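Local coordinates for putative exported protein (Bacteroides fragilis, PDB 4RAA) that is of unknown function but folds as a six-bladed beta-propeller and is probably exported from the cytoplasm, perhaps as a lipoprotein, at residues T9-K14 and G279-N284; Q136-N141 and V192-F197; F157-T162 and S186-K191; T205-G210 and I214-S219. All blocks are in the same frame, centred on the assembly; numbering follows the deposited sequence.

Interaction 1 (T9-K14 and G279-N284); sequences TIISFK and GLYDKN
A bond of 3.1 Å from Asn284 N to Asp282 OD1 closes an Asx turn just after Tyr281, the residue whose ring receives Ile11. The amide meets that oxygen from well above the carboxylate plane, 45° out of it. The turn also places Lys283 N over one face of the Tyr281 ring, and the CD1 methyl of Ile11 lies over the opposite face, toward its rim. This methyl makes a CH-pi contact 4.0 Å from the ring centroid, only 18° off the normal, while Ile11 CG2 touches Tyr281 CD1 at 3.9 Å. A branched isoleucine suits this place because both arms reach one flat surface. Tyr281 can present it because CG lies anti to the backbone N (chi1 174°), and its hydroxyl is held by a hydrogen bond to Asp286 OD1.

Two residues along, a flat group meets a bare backbone. Phe13 CE1 comes to 3.7 Å from Gly279 CA, and Leu280 O lies at the ring edge, close to its plane. Glycine fits because it leaves the aromatic ring room against the main chain, and phenylalanine supplies the bulk that bridges strands too far apart to pair: their axes come no nearer than 8.7 Å and run roughly antiparallel, well off line.

This is packing between the sheets of two propeller blades. Strand 10-13, from the N-terminal end of the model, runs parallel to strand 213-222 as an added edge strand, with Phe13 stacked on Phe222. Strand 275-282 lies between 265-272 and 287-292 in the next sheet, and Thr288 of the latter strand touches Ile11, Phe13 and Tyr281.

Interaction 2 (Q136-N141 and V192-F197); sequences QLEDGN and VGTNVF
Leu137 and Val196 form the close-packed end of this contact. Leu137 CD2 lies against Val196 CG2 (3.4 Å) and Val196 CB, the two side chains crossing at about a right angle. Both are buried, and Leu143 touches each of them, which makes compact apolar residues apt here. Val196 CG2 also lies 4.0 Å from Gln136 O.

The segments belong to neighbouring blades of the propeller, and each includes a hairpin turn. Leu137 to Gly140 is a type I turn whose last residue, Gly140, has positive phi (116°). Gly140 N bonds Leu137 O at 2.8 Å and Leu137 N bonds Asn141 O at 2.7 Å, as in a G1-bulge hairpin. Val192 to Asn195 is a type II' turn, in which Gly193 readily takes the backbone angles needed.

Toward solvent the fit relaxes. Glu138 and Thr194 are both exposed, so polar side chains suit the place. Glu138 stretches out with CG anti to its amide nitrogen (chi1 -161°) and passes slantwise over Thr194, Glu138 CD being 3.7 Å from Thr194 CB. The polar ends face each other without bonding: Glu138 OE1 and Thr194 OG1 are 3.7 Å apart.

Interaction 3 (F157-T162 and S186-K191); sequences FYFVVT and SQMIYK
Phe159 and Ile189 mark the nearest approach of two backbones that remain far apart, their CA atoms separated by 9.6 Å, so the gap is spanned mainly by side chains. The chain turns a corner at Tyr158 and then continues as a strand. On the other segment Met188, a selenomethionine in the crystal, comes just before strand 189-192, and Gln187 reaches past it: its NE2 donates to Ile189 O at 3.2 Å, with an angle of 153° at the hydrogen.

Phe159 reaches across with its ring, CG standing beside the backbone N and anti to the carbonyl carbon (chi1 -51°), which sends the far end of the ring over to the other chain. Phe159 CE1 lies 3.8 Å from Ile189 CG1, as the two side chains slide past each other in opposite directions. This is packing between adjacent propeller blades: strand 189-192 is the edge strand of its sheet, next to 195-200, whereas 157-162 lies between 142-145 and 168-174 in the preceding sheet.

Met188 meets the same ring at its edge, where a flexible, apolar methionine is well suited, its CG being 4.0 Å from Phe159 CZ. CG and SE both lie near Phe159 CE1, and the terminal methyl turns away from the ring. SE is 5.3 Å from the ring centroid and 72° off its normal, an oblique Met-aromatic contact. Ala198 and Met173 also touch the phenylalanine, and Leu143 backs the isoleucine.

Interaction 4 (T205-G210 and I214-S219); sequences TIYRVG and IVPAHS
Ile214, near the start of its strand, packs on two residues of 205-210. Its CG2, anti to the backbone N (CG1 at chi1 -64°), is thereby placed by the Tyr207 ring, 3.5 Å from Tyr207 CD2. Ile214 CD1 lies alongside Val209, 3.7 Å from Val209 CG2; the isoleucine's two arms thus fill the places beside an aromatic ring and a beta-branched neighbour. Val215 turns to the other side of the sheet. Its carbonyl O accepts from Arg208 N at 2.8 Å, and its CB sits over a face of the guanidinium, whose NH2 forms a salt bridge with Glu213. Pro216 returns to the side of Thr205 and Tyr207, with CB 3.8 Å from Thr205 CG2. Having no N-H to donate, proline suits a non-hydrogen-bonded position, here opposite Tyr207.

Ala217 introduces a classic beta bulge: it and His218 both face Ile206. Ile206 O receives a 2.7 Å bond from Ala217 N, almost straight at 172°, and a weak one of 3.3 Å from His218 N. A small side chain fits this extra residue, its CB packing on Ile206 O. Beyond the bulge the pairing resumes, shifted by one: His218 O accepts from Ile206 N at 2.8 Å. The His218 ring edge lies by Ile206 CB, and NE2 bonds Glu261. Ser219, a small residue, pairs with Thr205 at a non-hydrogen-bonded position; Thr205 OG1 bonds Asp203.

The hairpin forms the outer part of its blade. Strand 203-210 also pairs with 195-200, while strand 213-222 takes the N-terminal strand 10-13 on its other edge; Tyr207 and Ile214 reach strand 168-174 of the neighbouring sheet.

Overall arrangement
One five-stranded sheet is common to all four contacts. Interaction 4 lies within it, interactions 2 and 3 join it to the sheet that holds strands 142-145 and 157-162, and interaction 1 joins its N-terminal edge strand to the sheet that holds strand 275-282. Direct backbone links run between them: Ile11 N to Ser219 O (2.8 Å) ties interaction 1 to 4, Val209 N to Val196 O (2.8 Å) ties 4 to 2, and Phe197 N to Tyr190 O (2.7 Å) ties 2 to 3. Interactions 2 and 3 have centres about 11 Å apart, whereas those of 1 and 2 are about 24 Å apart. No active site is known to which they could be related.

Interaction 1 (T9-K14 and G279-N284)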
loop_
_atom_site.group_PDB
_atom_site.type_symbol
_atom_site.label_atom_id
_atom_site.label_comp_id
_atom_site.label_asym_id
_atom_site.label_seq_id
_atom_site.Cartn_x
_atom_site.Cartn_y
_atom_site.Cartn_z
ATOM N N THR A 9 23.141 14.037 -30.909
ATOM C CA THR A 9 23.721 12.840 -31.596
ATOM C C THR A 9 24.847 12.191 -30.712
ATOM O O THR A 9 24.669 12.065 -29.478
ATOM C CB THR A 9 24.149 13.182 -33.062
ATOM O OG1 THR A 9 23.197 14.066 -33.650
ATOM C CG2 THR A 9 24.264 11.906 -33.950
ATOM N N ILE A 10 25.990 11.833 -31.316
ATOM C CA ILE A 10 27.043 11.064 -30.663
ATOM C C ILE A 10 27.896 11.913 -29.717
ATOM O O ILE A 10 28.003 13.124 -29.897
ATOM C CB ILE A 10 27.949 10.360 -31.741
ATOM C CG1 ILE A 10 28.699 9.130 -31.183
ATOM C CG2 ILE A 10 28.925 11.334 -32.423
ATOM C CD1 ILE A 10 27.820 7.934 -30.853
ATOM N N ILE A 11 28.449 11.255 -28.693
ATOM C CA ILE A 11 29.423 11.834 -27.766
ATOM C C ILE A 11 30.604 10.865 -27.860
ATOM O O ILE A 11 30.602 9.818 -27.215
ATOM C CB ILE A 11 28.859 11.965 -26.338
ATOM C CG1 ILE A 11 27.708 12.976 -26.338
ATOM C CG2 ILE A 11 29.946 12.410 -25.350
ATOM C CD1 ILE A 11 26.996 13.133 -25.011
ATOM N N SER A 12 31.581 11.210 -28.697
ATOM C CA SER A 12 32.745 10.361 -28.951
ATOM C C SER A 12 33.817 10.641 -27.934
ATOM O O SER A 12 34.200 11.789 -27.771
ATOM C CB SER A 12 33.319 10.629 -30.345
ATOM O OG SER A 12 32.337 10.423 -31.342
ATOM N N PHE A 13 34.292 9.590 -27.266
ATOM C CA PHE A 13 35.379 9.671 -26.297
ATOM C C PHE A 13 36.629 9.028 -26.901
ATOM O O PHE A 13 36.598 7.857 -27.261
ATOM C CB PHE A 13 35.013 8.931 -25.017
ATOM C CG PHE A 13 33.917 9.579 -24.236
ATOM C CD1 PHE A 13 34.183 10.693 -23.447
ATOM C CD2 PHE A 13 32.623 9.079 -24.266
ATOM C CE1 PHE A 13 33.176 11.312 -22.716
ATOM C CE2 PHE A 13 31.616 9.687 -23.528
ATOM C CZ PHE A 13 31.891 10.806 -22.754
ATOM N N LYS A 14 37.718 9.785 -27.016
ATOM C CA LYS A 14 38.990 9.246 -27.524
ATOM C C LYS A 14 39.660 8.641 -26.288
ATOM O O LYS A 14 39.307 9.023 -25.168
ATOM C CB LYS A 14 39.827 10.329 -28.223
ATOM C CG LYS A 14 39.018 11.124 -29.250
ATOM C CD LYS A 14 39.846 11.979 -30.200
ATOM C CE LYS A 14 40.175 11.277 -31.516
ATOM N NZ LYS A 14 40.987 10.043 -31.354
ATOM N N GLY A 279 35.002 9.614 -18.387
ATOM C CA GLY A 279 34.807 10.497 -19.524
ATOM C C GLY A 279 33.990 11.691 -19.073
ATOM O O GLY A 279 32.885 11.520 -18.543
ATOM N N LEU A 280 34.532 12.892 -19.282
ATOM C CA LEU A 280 33.879 14.155 -18.928
ATOM C C LEU A 280 33.399 14.757 -20.240
ATOM O O LEU A 280 34.163 14.762 -21.197
ATOM C CB LEU A 280 34.893 15.099 -18.261
ATOM C CG LEU A 280 35.854 14.490 -17.218
ATOM C CD1 LEU A 280 36.901 15.485 -16.735
ATOM C CD2 LEU A 280 35.085 13.922 -16.037
ATOM N N TYR A 281 32.146 15.222 -20.296
ATOM C CA TYR A 281 31.602 15.914 -21.476
ATOM C C TYR A 281 31.120 17.306 -21.056
ATOM O O TYR A 281 30.313 17.410 -20.133
ATOM C CB TYR A 281 30.464 15.115 -22.114
ATOM C CG TYR A 281 29.765 15.838 -23.256
ATOM C CD1 TYR A 281 30.439 16.129 -24.444
ATOM C CD2 TYR A 281 28.422 16.228 -23.156
ATOM C CE1 TYR A 281 29.801 16.790 -25.501
ATOM C CE2 TYR A 281 27.786 16.894 -24.198
ATOM C CZ TYR A 281 28.480 17.170 -25.366
ATOM O OH TYR A 281 27.840 17.828 -26.386
ATOM N N ASP A 282 31.628 18.352 -21.722
ATOM C CA ASP A 282 31.239 19.749 -21.461
ATOM C C ASP A 282 30.209 20.098 -22.513
ATOM O O ASP A 282 30.560 20.283 -23.688
ATOM C CB ASP A 282 32.441 20.711 -21.534
ATOM C CG ASP A 282 32.064 22.182 -21.247
ATOM O OD1 ASP A 282 30.867 22.522 -21.056
ATOM O OD2 ASP A 282 32.999 23.011 -21.198
ATOM N N LYS A 283 28.955 20.217 -22.074
ATOM C CA LYS A 283 27.834 20.513 -22.962
ATOM C C LYS A 283 27.922 21.867 -23.647
ATOM O O LYS A 283 27.456 21.987 -24.780
ATOM C CB LYS A 283 26.506 20.455 -22.218
ATOM C CG LYS A 283 26.120 19.105 -21.655
ATOM C CD LYS A 283 24.766 19.258 -20.994
ATOM C CE LYS A 283 24.231 17.969 -20.427
ATOM N NZ LYS A 283 22.848 18.215 -19.946
ATOM N N ASN A 284 28.496 22.868 -22.967
ATOM C CA ASN A 284 28.622 24.227 -23.522
ATOM C C ASN A 284 29.586 24.304 -24.710
ATOM O O ASN A 284 29.229 24.870 -25.765
ATOM C CB ASN A 284 29.010 25.253 -22.433
ATOM C CG ASN A 284 27.922 25.446 -21.369
ATOM O OD1 ASN A 284 28.231 25.720 -20.209
ATOM N ND2 ASN A 284 26.655 25.307 -21.752
#

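Interaction 2 (Q136-N141 and V192-F197)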
loop_
_atom_site.group_PDB
_atom_site.type_symbol
_atom_site.label_atom_id
_atom_site.label_comp_id
_atom_site.label_asym_id
_atom_site.label_seq_id
_atom_site.Cartn_x
_atom_site.Cartn_y
_atom_site.Cartn_z
ATOM N N GLN A 136 9.506 9.507 -9.901
ATOM C CA GLN A 136 8.224 10.076 -10.313
ATOM C C GLN A 136 8.423 10.917 -11.568
ATOM O O GLN A 136 9.245 11.829 -11.572
ATOM C CB GLN A 136 7.594 10.928 -9.200
ATOM C CG GLN A 136 6.139 11.283 -9.493
ATOM C CD GLN A 136 5.419 11.991 -8.358
ATOM O OE1 GLN A 136 5.969 12.865 -7.700
ATOM N NE2 GLN A 136 4.167 11.636 -8.152
ATOM N N LEU A 137 7.676 10.597 -12.625
ATOM C CA LEU A 137 7.678 11.367 -13.885
ATOM C C LEU A 137 6.897 12.657 -13.633
ATOM O O LEU A 137 5.992 12.655 -12.797
ATOM C CB LEU A 137 7.000 10.579 -15.008
ATOM C CG LEU A 137 7.640 9.235 -15.377
ATOM C CD1 LEU A 137 6.715 8.438 -16.291
ATOM C CD2 LEU A 137 9.025 9.418 -15.992
ATOM N N GLU A 138 7.208 13.728 -14.374
ATOM C CA GLU A 138 6.562 15.048 -14.167
ATOM C C GLU A 138 5.024 14.986 -14.144
ATOM O O GLU A 138 4.391 15.690 -13.348
ATOM C CB GLU A 138 7.010 16.093 -15.199
ATOM C CG GLU A 138 6.730 17.533 -14.741
ATOM C CD GLU A 138 6.614 18.561 -15.862
ATOM O OE1 GLU A 138 6.893 18.258 -17.050
ATOM O OE2 GLU A 138 6.218 19.704 -15.538
ATOM N N ASP A 139 4.435 14.138 -14.993
ATOM C CA ASP A 139 2.972 13.961 -14.999
ATOM C C ASP A 139 2.384 13.287 -13.735
ATOM O O ASP A 139 1.170 13.334 -13.538
ATOM C CB ASP A 139 2.470 13.283 -16.293
ATOM C CG ASP A 139 2.986 11.865 -16.495
ATOM O OD1 ASP A 139 3.468 11.208 -15.543
ATOM O OD2 ASP A 139 2.887 11.396 -17.645
ATOM N N GLY A 140 3.224 12.657 -12.909
ATOM C CA GLY A 140 2.800 12.034 -11.643
ATOM C C GLY A 140 2.962 10.528 -11.571
ATOM O O GLY A 140 2.999 9.963 -10.473
ATOM N N ASN A 141 3.050 9.878 -12.731
ATOM C CA ASN A 141 3.233 8.430 -12.804
ATOM C C ASN A 141 4.655 8.066 -12.387
ATOM O O ASN A 141 5.555 8.913 -12.379
ATOM C CB ASN A 141 2.981 7.916 -14.220
ATOM C CG ASN A 141 1.577 8.202 -14.712
ATOM O OD1 ASN A 141 0.612 8.187 -13.945
ATOM N ND2 ASN A 141 1.454 8.464 -16.005
ATOM N N VAL A 192 16.858 15.415 -14.788
ATOM C CA VAL A 192 17.540 16.638 -15.229
ATOM C C VAL A 192 16.366 17.589 -15.441
ATOM O O VAL A 192 15.656 17.505 -16.461
ATOM C CB VAL A 192 18.383 16.465 -16.513
ATOM C CG1 VAL A 192 18.971 17.804 -16.961
ATOM C CG2 VAL A 192 19.494 15.435 -16.295
ATOM N N GLY A 193 16.143 18.450 -14.445
ATOM C CA GLY A 193 14.980 19.319 -14.411
ATOM C C GLY A 193 13.816 18.390 -14.113
ATOM O O GLY A 193 13.911 17.535 -13.212
ATOM N N THR A 194 12.764 18.516 -14.918
ATOM C CA THR A 194 11.539 17.700 -14.812
ATOM C C THR A 194 11.611 16.343 -15.551
ATOM O O THR A 194 10.919 15.390 -15.171
ATOM C CB THR A 194 10.319 18.496 -15.347
ATOM O OG1 THR A 194 10.529 18.870 -16.720
ATOM C CG2 THR A 194 10.098 19.769 -14.510
ATOM N N ASN A 195 12.435 16.271 -16.602
ATOM C CA ASN A 195 12.586 15.059 -17.419
ATOM C C ASN A 195 13.345 13.936 -16.718
ATOM O O ASN A 195 14.331 14.175 -16.008
ATOM C CB ASN A 195 13.278 15.369 -18.752
ATOM C CG ASN A 195 12.424 16.213 -19.671
ATOM O OD1 ASN A 195 12.824 17.305 -20.062
ATOM N ND2 ASN A 195 11.223 15.724 -20.007
ATOM N N VAL A 196 12.871 12.714 -16.961
ATOM C CA VAL A 196 13.424 11.500 -16.397
ATOM C C VAL A 196 14.125 10.749 -17.529
ATOM O O VAL A 196 13.575 10.584 -18.609
ATOM C CB VAL A 196 12.322 10.631 -15.764
ATOM C CG1 VAL A 196 12.940 9.500 -14.943
ATOM C CG2 VAL A 196 11.428 11.493 -14.877
ATOM N N PHE A 197 15.345 10.301 -17.257
ATOM C CA PHE A 197 16.164 9.582 -18.223
ATOM C C PHE A 197 16.503 8.204 -17.689
ATOM O O PHE A 197 16.474 7.988 -16.479
ATOM C CB PHE A 197 17.425 10.381 -18.517
ATOM C CG PHE A 197 17.148 11.723 -19.119
ATOM C CD1 PHE A 197 16.790 12.801 -18.310
ATOM C CD2 PHE A 197 17.223 11.913 -20.496
ATOM C CE1 PHE A 197 16.512 14.046 -18.863
ATOM C CE2 PHE A 197 16.946 13.159 -21.057
ATOM C CZ PHE A 197 16.592 14.227 -20.240
#

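Interaction 3 (F157-T162 and S186-K191)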
loop_
_atom_site.group_PDB
_atom_site.type_symbol
_atom_site.label_atom_id
_atom_site.label_comp_id
_atom_site.label_asym_id
_atom_site.label_seq_id
_atom_site.Cartn_x
_atom_site.Cartn_y
_atom_site.Cartn_z
ATOM N N PHE A 157 11.113 -6.707 -20.572
ATOM C CA PHE A 157 11.377 -5.269 -20.659
ATOM C C PHE A 157 12.363 -4.843 -19.582
ATOM O O PHE A 157 12.507 -5.524 -18.557
ATOM C CB PHE A 157 10.082 -4.480 -20.521
ATOM C CG PHE A 157 9.146 -4.640 -21.677
ATOM C CD1 PHE A 157 8.194 -5.666 -21.692
ATOM C CD2 PHE A 157 9.182 -3.748 -22.752
ATOM C CE1 PHE A 157 7.303 -5.803 -22.764
ATOM C CE2 PHE A 157 8.293 -3.881 -23.830
ATOM C CZ PHE A 157 7.353 -4.910 -23.836
ATOM N N TYR A 158 13.046 -3.726 -19.827
ATOM C CA TYR A 158 14.005 -3.166 -18.858
ATOM C C TYR A 158 13.319 -2.311 -17.781
ATOM O O TYR A 158 13.697 -2.392 -16.608
ATOM C CB TYR A 158 15.114 -2.367 -19.555
ATOM C CG TYR A 158 16.262 -3.205 -20.076
ATOM C CD1 TYR A 158 17.154 -3.800 -19.191
ATOM C CD2 TYR A 158 16.497 -3.357 -21.446
ATOM C CE1 TYR A 158 18.220 -4.562 -19.645
ATOM C CE2 TYR A 158 17.578 -4.105 -21.915
ATOM C CZ TYR A 158 18.434 -4.709 -21.009
ATOM O OH TYR A 158 19.504 -5.461 -21.444
ATOM N N PHE A 159 12.325 -1.506 -18.184
ATOM C CA PHE A 159 11.570 -0.603 -17.282
ATOM C C PHE A 159 10.067 -0.727 -17.483
ATOM O O PHE A 159 9.608 -1.296 -18.473
ATOM C CB PHE A 159 11.953 0.860 -17.529
ATOM C CG PHE A 159 13.433 1.109 -17.521
ATOM C CD1 PHE A 159 14.097 1.411 -16.336
ATOM C CD2 PHE A 159 14.169 1.039 -18.709
ATOM C CE1 PHE A 159 15.467 1.629 -16.331
ATOM C CE2 PHE A 159 15.535 1.264 -18.715
ATOM C CZ PHE A 159 16.183 1.552 -17.523
ATOM N N VAL A 160 9.317 -0.156 -16.546
ATOM C CA VAL A 160 7.846 -0.163 -16.587
ATOM C C VAL A 160 7.279 1.099 -15.935
ATOM O O VAL A 160 7.775 1.532 -14.905
ATOM C CB VAL A 160 7.262 -1.449 -15.927
ATOM C CG1 VAL A 160 7.646 -1.570 -14.459
ATOM C CG2 VAL A 160 5.743 -1.527 -16.086
ATOM N N VAL A 161 6.239 1.673 -16.542
ATOM C CA VAL A 161 5.588 2.869 -16.014
ATOM C C VAL A 161 4.265 2.454 -15.383
ATOM O O VAL A 161 3.475 1.772 -16.031
ATOM C CB VAL A 161 5.369 3.923 -17.106
ATOM C CG1 VAL A 161 4.669 5.162 -16.535
ATOM C CG2 VAL A 161 6.712 4.287 -17.739
ATOM N N THR A 162 4.046 2.856 -14.126
ATOM C CA THR A 162 2.811 2.553 -13.386
ATOM C C THR A 162 2.175 3.819 -12.860
ATOM O O THR A 162 2.858 4.838 -12.697
ATOM C CB THR A 162 3.047 1.652 -12.144
ATOM O OG1 THR A 162 3.518 2.427 -11.026
ATOM C CG2 THR A 162 4.005 0.515 -12.453
ATOM N N SER A 186 23.290 0.012 -9.892
ATOM C CA SER A 186 21.998 -0.296 -9.251
ATOM C C SER A 186 20.946 0.782 -9.539
ATOM O O SER A 186 19.770 0.465 -9.683
ATOM C CB SER A 186 22.173 -0.482 -7.747
ATOM O OG SER A 186 22.741 0.676 -7.187
ATOM N N GLN A 187 21.387 2.043 -9.594
ATOM C CA GLN A 187 20.545 3.210 -9.921
ATOM C C GLN A 187 20.859 3.584 -11.393
ATOM O O GLN A 187 21.933 4.115 -11.683
ATOM C CB GLN A 187 20.884 4.368 -8.955
ATOM C CG GLN A 187 20.017 5.621 -9.030
ATOM C CD GLN A 187 18.664 5.475 -8.370
ATOM O OE1 GLN A 187 18.490 4.682 -7.443
ATOM N NE2 GLN A 187 17.696 6.271 -8.832
HETATM N N MSE A 188 19.920 3.324 -12.301
HETATM C CA MSE A 188 20.084 3.592 -13.763
HETATM C C MSE A 188 18.936 4.418 -14.312
HETATM O O MSE A 188 18.551 4.304 -15.484
HETATM C CB MSE A 188 20.369 2.284 -14.525
HETATM C CG MSE A 188 19.195 1.353 -14.893
HETATM SE SE MSE A 188 18.092 0.863 -13.345
HETATM C CE MSE A 188 19.206 -0.602 -12.659
ATOM N N ILE A 189 18.406 5.281 -13.447
ATOM C CA ILE A 189 17.321 6.198 -13.755
ATOM C C ILE A 189 17.656 7.491 -13.014
ATOM O O ILE A 189 18.047 7.432 -11.828
ATOM C CB ILE A 189 15.958 5.700 -13.232
ATOM C CG1 ILE A 189 15.742 4.210 -13.512
ATOM C CG2 ILE A 189 14.827 6.506 -13.864
ATOM C CD1 ILE A 189 14.418 3.690 -12.991
ATOM N N TYR A 190 17.513 8.632 -13.696
ATOM C CA TYR A 190 17.778 9.950 -13.094
ATOM C C TYR A 190 16.965 11.083 -13.726
ATOM O O TYR A 190 16.341 10.914 -14.792
ATOM C CB TYR A 190 19.285 10.274 -13.123
ATOM C CG TYR A 190 19.916 10.417 -14.497
ATOM C CD1 TYR A 190 19.775 11.601 -15.225
ATOM C CD2 TYR A 190 20.704 9.389 -15.055
ATOM C CE1 TYR A 190 20.349 11.758 -16.477
ATOM C CE2 TYR A 190 21.294 9.541 -16.315
ATOM C CZ TYR A 190 21.110 10.738 -17.018
ATOM O OH TYR A 190 21.660 10.952 -18.255
ATOM N N LYS A 191 16.999 12.234 -13.045
ATOM C CA LYS A 191 16.328 13.454 -13.476
ATOM C C LYS A 191 17.316 14.563 -13.867
ATOM O O LYS A 191 18.463 14.597 -13.391
ATOM C CB LYS A 191 15.375 13.988 -12.390
ATOM C CG LYS A 191 14.060 13.220 -12.250
ATOM C CD LYS A 191 12.968 14.003 -11.507
ATOM C CE LYS A 191 13.308 14.259 -10.042
ATOM N NZ LYS A 191 12.203 14.960 -9.330
#

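Interaction 4 (T205-G210 and I214-S219)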
loop_
_atom_site.group_PDB
_atom_site.type_symbol
_atom_site.label_atom_id
_atom_site.label_comp_id
_atom_site.label_asym_id
_atom_site.label_seq_id
_atom_site.Cartn_x
_atom_site.Cartn_y
_atom_site.Cartn_z
ATOM N N THR A 205 23.268 4.380 -24.938
ATOM C CA THR A 205 22.251 5.367 -25.270
ATOM C C THR A 205 21.481 5.723 -24.004
ATOM O O THR A 205 21.139 4.835 -23.220
ATOM C CB THR A 205 21.254 4.838 -26.331
ATOM O OG1 THR A 205 21.961 4.358 -27.481
ATOM C CG2 THR A 205 20.273 5.938 -26.775
ATOM N N ILE A 206 21.253 7.016 -23.800
ATOM C CA ILE A 206 20.433 7.520 -22.697
ATOM C C ILE A 206 19.124 7.966 -23.327
ATOM O O ILE A 206 19.132 8.785 -24.256
ATOM C CB ILE A 206 21.128 8.657 -21.934
ATOM C CG1 ILE A 206 22.271 8.039 -21.135
ATOM C CG2 ILE A 206 20.148 9.369 -20.992
ATOM C CD1 ILE A 206 23.189 9.023 -20.479
ATOM N N TYR A 207 18.019 7.426 -22.807
ATOM C CA TYR A 207 16.674 7.708 -23.305
ATOM C C TYR A 207 15.916 8.574 -22.313
ATOM O O TYR A 207 15.986 8.332 -21.125
ATOM C CB TYR A 207 15.902 6.397 -23.521
ATOM C CG TYR A 207 16.540 5.440 -24.508
ATOM C CD1 TYR A 207 17.486 4.496 -24.083
ATOM C CD2 TYR A 207 16.197 5.466 -25.869
ATOM C CE1 TYR A 207 18.075 3.611 -24.981
ATOM C CE2 TYR A 207 16.782 4.585 -26.777
ATOM C CZ TYR A 207 17.715 3.663 -26.328
ATOM O OH TYR A 207 18.294 2.801 -27.208
ATOM N N ARG A 208 15.208 9.583 -22.820
ATOM C CA ARG A 208 14.324 10.436 -22.018
ATOM C C ARG A 208 13.031 9.636 -22.005
ATOM O O ARG A 208 12.472 9.394 -23.069
ATOM C CB ARG A 208 14.124 11.786 -22.707
ATOM C CG ARG A 208 13.404 12.849 -21.888
ATOM C CD ARG A 208 13.110 14.056 -22.767
ATOM N NE ARG A 208 11.952 13.794 -23.613
ATOM C CZ ARG A 208 11.680 14.370 -24.794
ATOM N NH1 ARG A 208 12.506 15.252 -25.380
ATOM N NH2 ARG A 208 10.560 14.021 -25.428
ATOM N N VAL A 209 12.592 9.184 -20.830
ATOM C CA VAL A 209 11.391 8.333 -20.702
ATOM C C VAL A 209 10.220 9.056 -20.053
ATOM O O VAL A 209 10.339 9.519 -18.921
ATOM C CB VAL A 209 11.664 7.062 -19.856
ATOM C CG1 VAL A 209 10.412 6.165 -19.794
ATOM C CG2 VAL A 209 12.875 6.297 -20.397
ATOM N N GLY A 210 9.102 9.122 -20.778
ATOM C CA GLY A 210 7.825 9.665 -20.285
ATOM C C GLY A 210 6.802 8.536 -20.280
ATOM O O GLY A 210 7.149 7.384 -20.568
ATOM N N ILE A 214 9.656 7.090 -25.657
ATOM C CA ILE A 214 11.046 6.637 -25.503
ATOM C C ILE A 214 11.749 7.390 -26.621
ATOM O O ILE A 214 11.532 7.071 -27.797
ATOM C CB ILE A 214 11.262 5.109 -25.651
ATOM C CG1 ILE A 214 10.544 4.339 -24.537
ATOM C CG2 ILE A 214 12.761 4.757 -25.647
ATOM C CD1 ILE A 214 11.084 4.571 -23.140
ATOM N N VAL A 215 12.533 8.409 -26.249
ATOM C CA VAL A 215 13.241 9.274 -27.197
ATOM C C VAL A 215 14.699 9.354 -26.757
ATOM O O VAL A 215 14.958 9.788 -25.633
ATOM C CB VAL A 215 12.605 10.691 -27.240
ATOM C CG1 VAL A 215 13.394 11.634 -28.156
ATOM C CG2 VAL A 215 11.145 10.596 -27.688
ATOM N N PRO A 216 15.650 8.953 -27.631
ATOM C CA PRO A 216 17.058 9.017 -27.217
ATOM C C PRO A 216 17.514 10.465 -27.048
ATOM O O PRO A 216 17.083 11.314 -27.824
ATOM C CB PRO A 216 17.796 8.326 -28.371
ATOM C CG PRO A 216 16.924 8.544 -29.561
ATOM C CD PRO A 216 15.516 8.544 -29.044
ATOM N N ALA A 217 18.312 10.725 -26.009
ATOM C CA ALA A 217 18.861 12.051 -25.680
ATOM C C ALA A 217 20.392 12.147 -25.877
ATOM O O ALA A 217 20.895 13.208 -26.237
ATOM C CB ALA A 217 18.488 12.421 -24.255
ATOM N N HIS A 218 21.126 11.074 -25.590
ATOM C CA HIS A 218 22.587 11.017 -25.816
ATOM C C HIS A 218 22.976 9.607 -26.231
ATOM O O HIS A 218 22.360 8.654 -25.773
ATOM C CB HIS A 218 23.402 11.348 -24.542
ATOM C CG HIS A 218 22.971 12.593 -23.828
ATOM N ND1 HIS A 218 23.404 13.850 -24.186
ATOM C CD2 HIS A 218 22.148 12.770 -22.767
ATOM C CE1 HIS A 218 22.863 14.748 -23.382
ATOM N NE2 HIS A 218 22.098 14.118 -22.511
ATOM N N SER A 219 23.968 9.483 -27.110
ATOM C CA SER A 219 24.557 8.181 -27.464
ATOM C C SER A 219 26.087 8.300 -27.341
ATOM O O SER A 219 26.653 9.366 -27.605
ATOM C CB SER A 219 24.119 7.680 -28.841
ATOM O OG SER A 219 24.590 8.513 -29.880
#